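PDB 7JVH: glycoside Hydrolase Family 43_12 from Metagenome, which probably hydrolyses glycosidic bonds in plant cell-wall polysaccharides, as expected of a family 43 glycoside hydrolase of subfamily 12. Local coordinates for residues Y122-H127 and F135-T140. Residues are numbered along the deposited sequence; the frame is centred on the assembly and turned at random.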
loop_
_atom_site.group_PDB
_atom_site.type_symbol
_atom_site.label_atom_id
_atom_site.label_comp_id
_atom_site.label_asym_id
_atom_site.label_seq_id
_atom_site.Cartn_x
_atom_site.Cartn_y
_atom_site.Cartn_z
ATOM N N TYR A 122 -2.732 2.643 9.146
ATOM C CA TYR A 122 -3.462 1.383 8.974
ATOM C C TYR A 122 -4.646 1.574 7.979
ATOM O O TYR A 122 -4.719 2.582 7.263
ATOM C CB TYR A 122 -3.907 0.845 10.341
ATOM C CG TYR A 122 -2.827 0.042 11.059
ATOM C CD1 TYR A 122 -1.463 0.359 10.921
ATOM C CD2 TYR A 122 -3.163 -1.028 11.879
ATOM C CE1 TYR A 122 -0.482 -0.375 11.579
ATOM C CE2 TYR A 122 -2.172 -1.777 12.513
ATOM C CZ TYR A 122 -0.833 -1.440 12.361
ATOM O OH TYR A 122 0.126 -2.197 12.979
ATOM N N ALA A 123 -5.539 0.581 7.917
ATOM C CA ALA A 123 -6.669 0.580 6.986
ATOM C C ALA A 123 -7.366 1.930 6.884
ATOM O O ALA A 123 -7.836 2.471 7.878
ATOM C CB ALA A 123 -7.672 -0.484 7.376
ATOM N N PRO A 124 -7.416 2.540 5.686
ATOM C CA PRO A 124 -8.203 3.747 5.461
ATOM C C PRO A 124 -9.666 3.436 5.140
ATOM O O PRO A 124 -9.958 2.354 4.616
ATOM C CB PRO A 124 -7.522 4.344 4.229
ATOM C CG PRO A 124 -7.069 3.168 3.461
ATOM C CD PRO A 124 -6.667 2.132 4.483
ATOM N N ALA A 125 -10.563 4.369 5.476
ATOM C CA ALA A 125 -11.942 4.373 4.995
ATOM C C ALA A 125 -12.323 5.770 4.495
ATOM O O ALA A 125 -12.406 6.711 5.279
ATOM C CB ALA A 125 -12.894 3.903 6.083
ATOM N N ILE A 126 -12.517 5.902 3.179
ATOM C CA ILE A 126 -12.949 7.161 2.556
ATOM C C ILE A 126 -14.481 7.145 2.383
ATOM O O ILE A 126 -15.077 6.091 2.252
ATOM C CB ILE A 126 -12.204 7.424 1.216
ATOM C CG1 ILE A 126 -12.419 8.872 0.754
ATOM C CG2 ILE A 126 -12.639 6.455 0.121
ATOM C CD1 ILE A 126 -11.716 9.222 -0.538
ATOM N N HIS A 127 -15.102 8.323 2.428
ATOM C CA HIS A 127 -16.551 8.456 2.401
ATOM C C HIS A 127 -16.930 9.788 1.809
ATOM O O HIS A 127 -16.195 10.751 1.939
ATOM C CB HIS A 127 -17.131 8.398 3.818
ATOM C CG HIS A 127 -16.866 7.110 4.521
ATOM N ND1 HIS A 127 -17.732 6.046 4.427
ATOM C CD2 HIS A 127 -15.883 6.720 5.375
ATOM C CE1 HIS A 127 -17.270 5.035 5.145
ATOM N NE2 HIS A 127 -16.163 5.425 5.750
ATOM N N PHE A 135 -16.236 15.326 1.987
ATOM C CA PHE A 135 -15.446 14.093 1.986
ATOM C C PHE A 135 -14.766 13.883 3.351
ATOM O O PHE A 135 -14.477 14.833 4.075
ATOM C CB PHE A 135 -14.408 14.117 0.863
ATOM C CG PHE A 135 -14.998 14.023 -0.524
ATOM C CD1 PHE A 135 -15.467 15.165 -1.187
ATOM C CD2 PHE A 135 -15.076 12.801 -1.177
ATOM C CE1 PHE A 135 -16.003 15.076 -2.456
ATOM C CE2 PHE A 135 -15.612 12.706 -2.449
ATOM C CZ PHE A 135 -16.078 13.845 -3.090
ATOM N N TYR A 136 -14.505 12.611 3.669
ATOM C CA TYR A 136 -13.935 12.156 4.936
ATOM C C TYR A 136 -12.934 11.036 4.652
ATOM O O TYR A 136 -13.261 10.063 3.977
ATOM C CB TYR A 136 -15.045 11.611 5.836
ATOM C CG TYR A 136 -15.984 12.656 6.388
ATOM C CD1 TYR A 136 -17.135 13.039 5.694
ATOM C CD2 TYR A 136 -15.735 13.246 7.621
ATOM C CE1 TYR A 136 -17.990 13.994 6.206
ATOM C CE2 TYR A 136 -16.595 14.201 8.155
ATOM C CZ TYR A 136 -17.722 14.576 7.440
ATOM O OH TYR A 136 -18.586 15.513 7.943
HETATM N N MSE A 137 -11.710 11.190 5.157
HETATM C CA MSE A 137 -10.742 10.104 5.178
HETATM C C MSE A 137 -10.424 9.786 6.638
HETATM O O MSE A 137 -9.796 10.591 7.326
HETATM C CB MSE A 137 -9.483 10.503 4.398
HETATM C CG MSE A 137 -8.650 9.330 3.929
HETATM SE SE MSE A 137 -7.760 8.418 5.407
HETATM C CE MSE A 137 -8.759 6.796 5.472
ATOM N N ILE A 138 -10.878 8.617 7.102
ATOM C CA ILE A 138 -10.717 8.217 8.491
ATOM C C ILE A 138 -9.852 6.948 8.615
ATOM O O ILE A 138 -10.071 5.962 7.922
ATOM C CB ILE A 138 -12.095 8.024 9.175
ATOM C CG1 ILE A 138 -11.935 7.866 10.685
ATOM C CG2 ILE A 138 -12.838 6.828 8.605
ATOM C CD1 ILE A 138 -13.264 7.816 11.426
ATOM N N THR A 139 -8.894 6.981 9.548
ATOM C CA THR A 139 -7.914 5.912 9.727
ATOM C C THR A 139 -7.305 5.900 11.137
ATOM O O THR A 139 -7.633 6.744 11.972
ATOM C CB THR A 139 -6.797 6.065 8.677
ATOM O OG1 THR A 139 -5.935 4.927 8.719
ATOM C CG2 THR A 139 -5.997 7.322 8.909
ATOM N N THR A 140 -6.423 4.924 11.383
ATOM C CA THR A 140 -5.605 4.862 12.590
ATOM C C THR A 140 -4.154 5.170 12.212
ATOM O O THR A 140 -3.579 4.542 11.312
ATOM C CB THR A 140 -5.661 3.478 13.250
ATOM O OG1 THR A 140 -7.018 3.034 13.335
ATOM C CG2 THR A 140 -5.111 3.524 14.656
#
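Thr139 OG1 lies 3.0 Å from Tyr122 O and 3.2 Å from Ala123 O, a hydroxyl set between two successive carbonyls of the adjacent segment 122-127. Its chi1 of -172° turns OG1 away from the backbone N and onto that segment. Threonine suits this place because its methyl branch favours a strand while its hydroxyl meets carbonyls beside Pro124, whose nitrogen carries no hydrogen to donate. The setting is an antiparallel beta hairpin, strands 120-129 and 134-142, the first two strands, on the axial side, of one four-stranded blade in the five-bladed beta-propeller characteristic of family 43. Strand 148-154 continues the sheet beyond 134-142.

Backbone bonds close the hairpin on both flanks of the proline. Tyr122 N reaches Thr140 O almost straight, at 172°. Farther along, Ala125 pairs with Ile138 through two bonds of 3.0 Å, Ala125 N to Ile138 O and Ile138 N to Ala125 O, and His127 and Tyr136 also exchange two backbone bonds. Ile126 and Met137, a selenomethionine, form the non-hydrogen-bonded pair between them; here Ile126 CA brings its hydrogen to Tyr136 O at 3.2 Å.

On the face of Ala125, the small methyl lets the branched Ile138 lie close, CB to CG2 at 3.9 Å. Ile126 projects from the other face against Tyr74 and Val76 of the preceding blade, where a bulky aliphatic fills the interface. Ala123 N hydrogen-bonds a glycerol, probably from the crystallisation liquor, although such molecules often mark pockets. At the far end, Phe135 CA approaches His127 O at 3.4 Å, the same carbonyl that accepts Tyr136 N.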